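Local coordinates for protein geranyltranstransferase (PDB 7LBJ) that probably joins isoprenoid diphosphates into longer prenyl chains with the help of magnesium, as other members of the FPP/GGPP synthase family do, at residues A218-I229 with A263-M274. Numbering follows the deposited sequence.
Sequences ALGLAFQVRDDI and AKAQLHELAARM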
ATOM      1  N   ALA A 218      17.272   9.198  16.443  1.00 13.63           N
ATOM      2  CA  ALA A 218      18.444   8.544  17.035  1.00 15.09           C
ATOM      3  C   ALA A 218      18.198   7.060  17.277  1.00 14.27           C
ATOM      4  O   ALA A 218      19.102   6.236  17.063  1.00 13.95           O
ATOM      5  CB  ALA A 218      18.847   9.240  18.339  1.00 13.18           C
ATOM      6  N   LEU A 219      16.985   6.691  17.728  1.00 12.79           N
ATOM      7  CA  LEU A 219      16.709   5.285  18.018  1.00 16.24           C
ATOM      8  C   LEU A 219      16.811   4.413  16.769  1.00 16.64           C
ATOM      9  O   LEU A 219      17.345   3.291  16.826  1.00 15.30           O
ATOM     10  CB  LEU A 219      15.322   5.133  18.662  1.00 15.36           C
ATOM     11  CG  LEU A 219      14.983   3.754  19.229  1.00 19.76           C
ATOM     12  CD1 LEU A 219      14.115   3.918  20.457  1.00 23.64           C
ATOM     13  CD2 LEU A 219      14.249   2.922  18.203  1.00 20.23           C
ATOM     14  N   GLY A 220      16.271   4.888  15.643  1.00 11.32           N
ATOM     15  CA  GLY A 220      16.304   4.086  14.439  1.00 12.14           C
ATOM     16  C   GLY A 220      17.722   3.808  13.976  1.00 15.15           C
ATOM     17  O   GLY A 220      18.034   2.699  13.532  1.00 17.11           O
ATOM     18  N   LEU A 221      18.598   4.808  14.076  1.00 14.26           N
ATOM     19  CA  LEU A 221      20.006   4.573  13.747  1.00 16.09           C
ATOM     20  C   LEU A 221      20.667   3.668  14.785  1.00 15.51           C
ATOM     21  O   LEU A 221      21.384   2.726  14.424  1.00 16.52           O
ATOM     22  CB  LEU A 221      20.761   5.898  13.632  1.00 15.63           C
ATOM     23  CG  LEU A 221      22.246   5.795  13.258  1.00 15.73           C
ATOM     24  CD1 LEU A 221      22.412   5.033  11.954  1.00 17.17           C
ATOM     25  CD2 LEU A 221      22.942   7.196  13.141  1.00 16.97           C
ATOM     26  N   ALA A 222      20.410   3.911  16.077  1.00 12.97           N
ATOM     27  CA  ALA A 222      21.012   3.084  17.115  1.00 15.56           C
ATOM     28  C   ALA A 222      20.722   1.610  16.886  1.00 19.89           C
ATOM     29  O   ALA A 222      21.612   0.760  17.023  1.00 18.90           O
ATOM     30  CB  ALA A 222      20.514   3.521  18.499  1.00 16.76           C
ATOM     31  N   PHE A 223      19.475   1.283  16.550  1.00 17.15           N
ATOM     32  CA  PHE A 223      19.111  -0.109  16.323  1.00 19.92           C
ATOM     33  C   PHE A 223      19.999  -0.730  15.249  1.00 20.02           C
ATOM     34  O   PHE A 223      20.461  -1.869  15.382  1.00 18.00           O
ATOM     35  CB  PHE A 223      17.633  -0.163  15.926  1.00 27.95           C
ATOM     36  CG  PHE A 223      17.037  -1.528  15.948  1.00 33.58           C
ATOM     37  CD1 PHE A 223      16.510  -2.045  17.123  1.00 33.96           C
ATOM     38  CD2 PHE A 223      16.964  -2.293  14.787  1.00 37.36           C
ATOM     39  CE1 PHE A 223      15.925  -3.313  17.149  1.00 41.55           C
ATOM     40  CE2 PHE A 223      16.391  -3.572  14.805  1.00 41.88           C
ATOM     41  CZ  PHE A 223      15.871  -4.079  15.992  1.00 43.66           C
ATOM     42  N   GLN A 224      20.274   0.020  14.186  1.00 18.56           N
ATOM     43  CA  GLN A 224      21.049  -0.528  13.080  1.00 19.70           C
ATOM     44  C   GLN A 224      22.540  -0.627  13.406  1.00 21.63           C
ATOM     45  O   GLN A 224      23.194  -1.595  13.010  1.00 20.94           O
ATOM     46  CB  GLN A 224      20.831   0.323  11.827  1.00 18.73           C
ATOM     47  CG  GLN A 224      21.548  -0.226  10.616  1.00 23.82           C
ATOM     48  CD  GLN A 224      21.031  -1.596  10.217  1.00 25.05           C
ATOM     49  OE1 GLN A 224      19.829  -1.845  10.277  1.00 23.43           O
ATOM     50  NE2 GLN A 224      21.942  -2.500   9.830  1.00 25.15           N
ATOM     51  N   VAL A 225      23.105   0.369  14.094  1.00 16.54           N
ATOM     52  CA  VAL A 225      24.502   0.259  14.534  1.00 17.01           C
ATOM     53  C   VAL A 225      24.678  -0.967  15.428  1.00 20.15           C
ATOM     54  O   VAL A 225      25.622  -1.752  15.261  1.00 21.56           O
ATOM     55  CB  VAL A 225      24.940   1.552  15.246  1.00 16.70           C
ATOM     56  CG1 VAL A 225      26.360   1.417  15.804  1.00 17.01           C
ATOM     57  CG2 VAL A 225      24.861   2.749  14.279  1.00 16.49           C
ATOM     58  N   ARG A 226      23.759  -1.159  16.385  1.00 18.94           N
ATOM     59  CA  ARG A 226      23.815  -2.341  17.251  1.00 20.66           C
ATOM     60  C   ARG A 226      23.765  -3.624  16.434  1.00 24.97           C
ATOM     61  O   ARG A 226      24.516  -4.574  16.705  1.00 26.77           O
ATOM     62  CB  ARG A 226      22.656  -2.313  18.260  1.00 20.77           C
ATOM     63  CG  ARG A 226      22.565  -3.553  19.176  1.00 25.60           C
ATOM     64  CD  ARG A 226      23.908  -3.829  19.838  1.00 37.40           C
ATOM     65  NE  ARG A 226      23.852  -4.844  20.886  1.00 42.87           N
ATOM     66  CZ  ARG A 226      24.917  -5.317  21.527  1.00 48.12           C
ATOM     67  NH1 ARG A 226      26.145  -4.906  21.230  1.00 41.00           N
ATOM     68  NH2 ARG A 226      24.748  -6.222  22.488  1.00 47.81           N
ATOM     69  N   ASP A 227      22.862  -3.679  15.451  1.00 23.55           N
ATOM     70  CA  ASP A 227      22.749  -4.858  14.596  1.00 26.12           C
ATOM     71  C   ASP A 227      24.071  -5.151  13.903  1.00 28.18           C
ATOM     72  O   ASP A 227      24.530  -6.299  13.872  1.00 29.08           O
ATOM     73  CB  ASP A 227      21.638  -4.655  13.561  1.00 25.42           C
ATOM     74  CG  ASP A 227      20.265  -5.127  14.053  1.00 36.85           C
ATOM     75  OD1 ASP A 227      20.125  -5.455  15.251  1.00 35.25           O
ATOM     76  OD2 ASP A 227      19.322  -5.165  13.233  1.00 37.97           O
ATOM     77  N   ASP A 228      24.702  -4.109  13.349  1.00 24.50           N
ATOM     78  CA  ASP A 228      25.997  -4.276  12.696  1.00 25.06           C
ATOM     79  C   ASP A 228      27.035  -4.830  13.655  1.00 27.95           C
ATOM     80  O   ASP A 228      27.807  -5.729  13.296  1.00 31.26           O
ATOM     81  CB  ASP A 228      26.484  -2.941  12.135  1.00 24.00           C
ATOM     82  CG  ASP A 228      25.863  -2.605  10.807  1.00 28.99           C
ATOM     83  OD1 ASP A 228      24.939  -3.334  10.374  1.00 29.07           O
ATOM     84  OD2 ASP A 228      26.308  -1.615  10.191  1.00 25.02           O
ATOM     85  N   ILE A 229      27.080  -4.294  14.876  1.00 25.57           N
ATOM     86  CA  ILE A 229      28.041  -4.788  15.859  1.00 29.66           C
ATOM     87  C   ILE A 229      27.781  -6.256  16.168  1.00 34.10           C
ATOM     88  O   ILE A 229      28.717  -7.067  16.248  1.00 36.85           O
ATOM     89  CB  ILE A 229      28.005  -3.914  17.129  1.00 26.35           C
ATOM     90  CG1 ILE A 229      28.607  -2.538  16.840  1.00 24.98           C
ATOM     91  CG2 ILE A 229      28.777  -4.583  18.263  1.00 32.33           C
ATOM     92  CD1 ILE A 229      28.251  -1.495  17.877  1.00 22.79           C
ATOM     93  N   ALA A 263      32.469   2.153  15.982  1.00 22.43           N
ATOM     94  CA  ALA A 263      31.032   1.895  15.927  1.00 20.65           C
ATOM     95  C   ALA A 263      30.450   1.754  17.329  1.00 22.82           C
ATOM     96  O   ALA A 263      29.315   2.174  17.582  1.00 19.75           O
ATOM     97  CB  ALA A 263      30.748   0.632  15.106  1.00 21.05           C
ATOM     98  N   LYS A 264      31.206   1.152  18.254  1.00 21.11           N
ATOM     99  CA  LYS A 264      30.735   1.075  19.635  1.00 23.69           C
ATOM    100  C   LYS A 264      30.620   2.466  20.247  1.00 22.40           C
ATOM    101  O   LYS A 264      29.651   2.763  20.957  1.00 21.72           O
ATOM    102  CB  LYS A 264      31.664   0.184  20.465  1.00 25.02           C
ATOM    103  CG  LYS A 264      31.482  -1.312  20.195  1.00 25.59           C
ATOM    104  CD  LYS A 264      32.448  -2.141  21.053  1.00 25.92           C
ATOM    105  CE  LYS A 264      32.219  -3.629  20.865  1.00 36.94           C
ATOM    106  NZ  LYS A 264      33.271  -4.444  21.557  1.00 42.23           N
ATOM    107  N   ALA A 265      31.572   3.350  19.936  1.00 21.24           N
ATOM    108  CA  ALA A 265      31.476   4.727  20.401  1.00 20.88           C
ATOM    109  C   ALA A 265      30.272   5.430  19.784  1.00 19.69           C
ATOM    110  O   ALA A 265      29.581   6.198  20.464  1.00 19.81           O
ATOM    111  CB  ALA A 265      32.770   5.488  20.082  1.00 22.85           C
ATOM    112  N   GLN A 266      30.019   5.192  18.491  1.00 18.41           N
ATOM    113  CA  GLN A 266      28.825   5.733  17.832  1.00 17.96           C
ATOM    114  C   GLN A 266      27.555   5.287  18.548  1.00 19.62           C
ATOM    115  O   GLN A 266      26.655   6.097  18.810  1.00 18.43           O
ATOM    116  CB  GLN A 266      28.794   5.277  16.374  1.00 18.19           C
ATOM    117  CG  GLN A 266      27.586   5.769  15.562  1.00 16.91           C
ATOM    118  CD  GLN A 266      27.533   5.159  14.172  1.00 22.18           C
ATOM    119  OE1 GLN A 266      28.102   4.088  13.929  1.00 23.85           O
ATOM    120  NE2 GLN A 266      26.840   5.829  13.252  1.00 21.70           N
ATOM    121  N   LEU A 267      27.465   3.994  18.870  1.00 18.15           N
ATOM    122  CA  LEU A 267      26.286   3.487  19.563  1.00 17.42           C
ATOM    123  C   LEU A 267      26.166   4.084  20.959  1.00 17.11           C
ATOM    124  O   LEU A 267      25.063   4.428  21.401  1.00 18.83           O
ATOM    125  CB  LEU A 267      26.341   1.961  19.641  1.00 17.26           C
ATOM    126  CG  LEU A 267      25.114   1.288  20.266  1.00 19.33           C
ATOM    127  CD1 LEU A 267      23.889   1.644  19.398  1.00 18.19           C
ATOM    128  CD2 LEU A 267      25.341  -0.223  20.347  1.00 23.72           C
ATOM    129  N   HIS A 268      27.292   4.219  21.658  1.00 19.32           N
ATOM    130  CA  HIS A 268      27.284   4.777  23.007  1.00 22.66           C
ATOM    131  C   HIS A 268      26.779   6.212  23.011  1.00 22.25           C
ATOM    132  O   HIS A 268      26.022   6.608  23.908  1.00 18.54           O
ATOM    133  CB  HIS A 268      28.684   4.712  23.601  1.00 25.16           C
ATOM    134  CG  HIS A 268      28.735   5.096  25.045  1.00 32.59           C
ATOM    135  ND1 HIS A 268      29.142   6.345  25.470  1.00 37.61           N
ATOM    136  CD2 HIS A 268      28.421   4.399  26.163  1.00 36.90           C
ATOM    137  CE1 HIS A 268      29.085   6.396  26.790  1.00 41.02           C
ATOM    138  NE2 HIS A 268      28.651   5.229  27.235  1.00 43.38           N
ATOM    139  N   GLU A 269      27.187   7.008  22.012  1.00 19.21           N
ATOM    140  CA  GLU A 269      26.703   8.385  21.918  1.00 22.19           C
ATOM    141  C   GLU A 269      25.211   8.425  21.643  1.00 19.63           C
ATOM    142  O   GLU A 269      24.495   9.261  22.212  1.00 18.24           O
ATOM    143  CB  GLU A 269      27.458   9.159  20.831  1.00 21.67           C
ATOM    144  CG  GLU A 269      27.047  10.650  20.726  1.00 26.93           C
ATOM    145  CD  GLU A 269      25.807  10.936  19.849  1.00 25.42           C
ATOM    146  OE1 GLU A 269      25.615  10.272  18.798  1.00 24.89           O
ATOM    147  OE2 GLU A 269      25.035  11.860  20.218  1.00 22.65           O
ATOM    148  N   LEU A 270      24.727   7.562  20.739  1.00 18.03           N
ATOM    149  CA  LEU A 270      23.294   7.530  20.454  1.00 17.14           C
ATOM    150  C   LEU A 270      22.491   7.136  21.689  1.00 18.28           C
ATOM    151  O   LEU A 270      21.414   7.692  21.943  1.00 17.11           O
ATOM    152  CB  LEU A 270      23.006   6.570  19.288  1.00 16.59           C
ATOM    153  CG  LEU A 270      23.435   7.053  17.884  1.00 17.04           C
ATOM    154  CD1 LEU A 270      23.547   5.881  16.899  1.00 15.05           C
ATOM    155  CD2 LEU A 270      22.496   8.120  17.296  1.00 15.17           C
ATOM    156  N   ALA A 271      23.004   6.183  22.480  1.00 14.53           N
ATOM    157  CA  ALA A 271      22.351   5.822  23.732  1.00 18.98           C
ATOM    158  C   ALA A 271      22.241   7.021  24.669  1.00 21.32           C
ATOM    159  O   ALA A 271      21.168   7.302  25.221  1.00 20.49           O
ATOM    160  CB  ALA A 271      23.122   4.679  24.412  1.00 21.52           C
ATOM    161  N   ALA A 272      23.357   7.720  24.892  1.00 18.17           N
ATOM    162  CA  ALA A 272      23.317   8.888  25.757  1.00 19.74           C
ATOM    163  C   ALA A 272      22.398   9.960  25.184  1.00 18.89           C
ATOM    164  O   ALA A 272      21.644  10.603  25.924  1.00 18.54           O
ATOM    165  CB  ALA A 272      24.726   9.440  25.958  1.00 17.08           C
ATOM    166  N   ARG A 273      22.437  10.155  23.864  1.00 17.09           N
ATOM    167  CA  ARG A 273      21.608  11.181  23.246  1.00 15.32           C
ATOM    168  C   ARG A 273      20.128  10.901  23.485  1.00 17.29           C
ATOM    169  O   ARG A 273      19.369  11.795  23.868  1.00 18.84           O
ATOM    170  CB  ARG A 273      21.894  11.254  21.744  1.00 15.79           C
ATOM    171  CG  ARG A 273      21.341  12.520  21.108  1.00 15.80           C
ATOM    172  CD  ARG A 273      21.157  12.317  19.615  1.00 17.92           C
ATOM    173  NE  ARG A 273      22.430  12.033  18.953  1.00 18.51           N
ATOM    174  CZ  ARG A 273      22.560  11.861  17.644  1.00 19.70           C
ATOM    175  NH1 ARG A 273      21.518  11.979  16.821  1.00 17.11           N
ATOM    176  NH2 ARG A 273      23.757  11.560  17.147  1.00 18.61           N
ATOM    177  N   MET A 274      19.707   9.652  23.287  1.00 16.67           N
ATOM    178  CA  MET A 274      18.301   9.312  23.486  1.00 15.79           C
ATOM    179  C   MET A 274      17.861   9.619  24.911  1.00 16.50           C
ATOM    180  O   MET A 274      16.809  10.230  25.122  1.00 16.95           O
ATOM    181  CB  MET A 274      18.053   7.839  23.135  1.00 14.48           C
ATOM    182  CG  MET A 274      18.064   7.598  21.633  1.00 17.26           C
ATOM    183  SD  MET A 274      17.624   5.905  21.199  1.00 17.20           S
ATOM    184  CE  MET A 274      19.042   5.024  21.891  1.00 17.95           C
TER
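Ala-263 meets Ile-229 at one end of this antiparallel helix pair, where Ile-229 CD1 lies 3.8 Å from the carbonyl O of Ala-263. The same methyl also touches CG of Lys-264. Gln-266 lays its amide against Val-225, with OE1 3.5 Å from CG2. This is a van der Waals contact, and Val-225 is a knob among Ala-263, Gln-266, Leu-267 and Leu-270. Leu-267 is the answering knob between Ala-222, Val-225, Arg-226 and Ile-229. Its CG stands anti to the backbone N (chi1 -176°); CD1 then reaches the Ala-222 carbonyl and CD2 the aliphatic part of Arg-226. Leu-270 is a third knob, among Ala-218, Leu-221, Ala-222 and Val-225. Its CD2 lies above one face of the Arg-273 guanidinium, toward the rim. Arg-273 grips Glu-269 side-on in a salt bridge, with Arg-273 NE 2.9 Å from Glu-269 OE2 and NH2 bonded to OE1. Met-274 SD lies 3.4 Å from Leu-219 CA. The bend at chi3 (-67°) then turns CE against Ala-222 CB. The segment axes approach to 9.4 Å. Within this largely helical prenyl synthase fold, helix 286-297 packs on Leu-267 and Met-274, helix 254-258 touches Leu-221 and Gln-266, and helix 176-201 meets Leu-219.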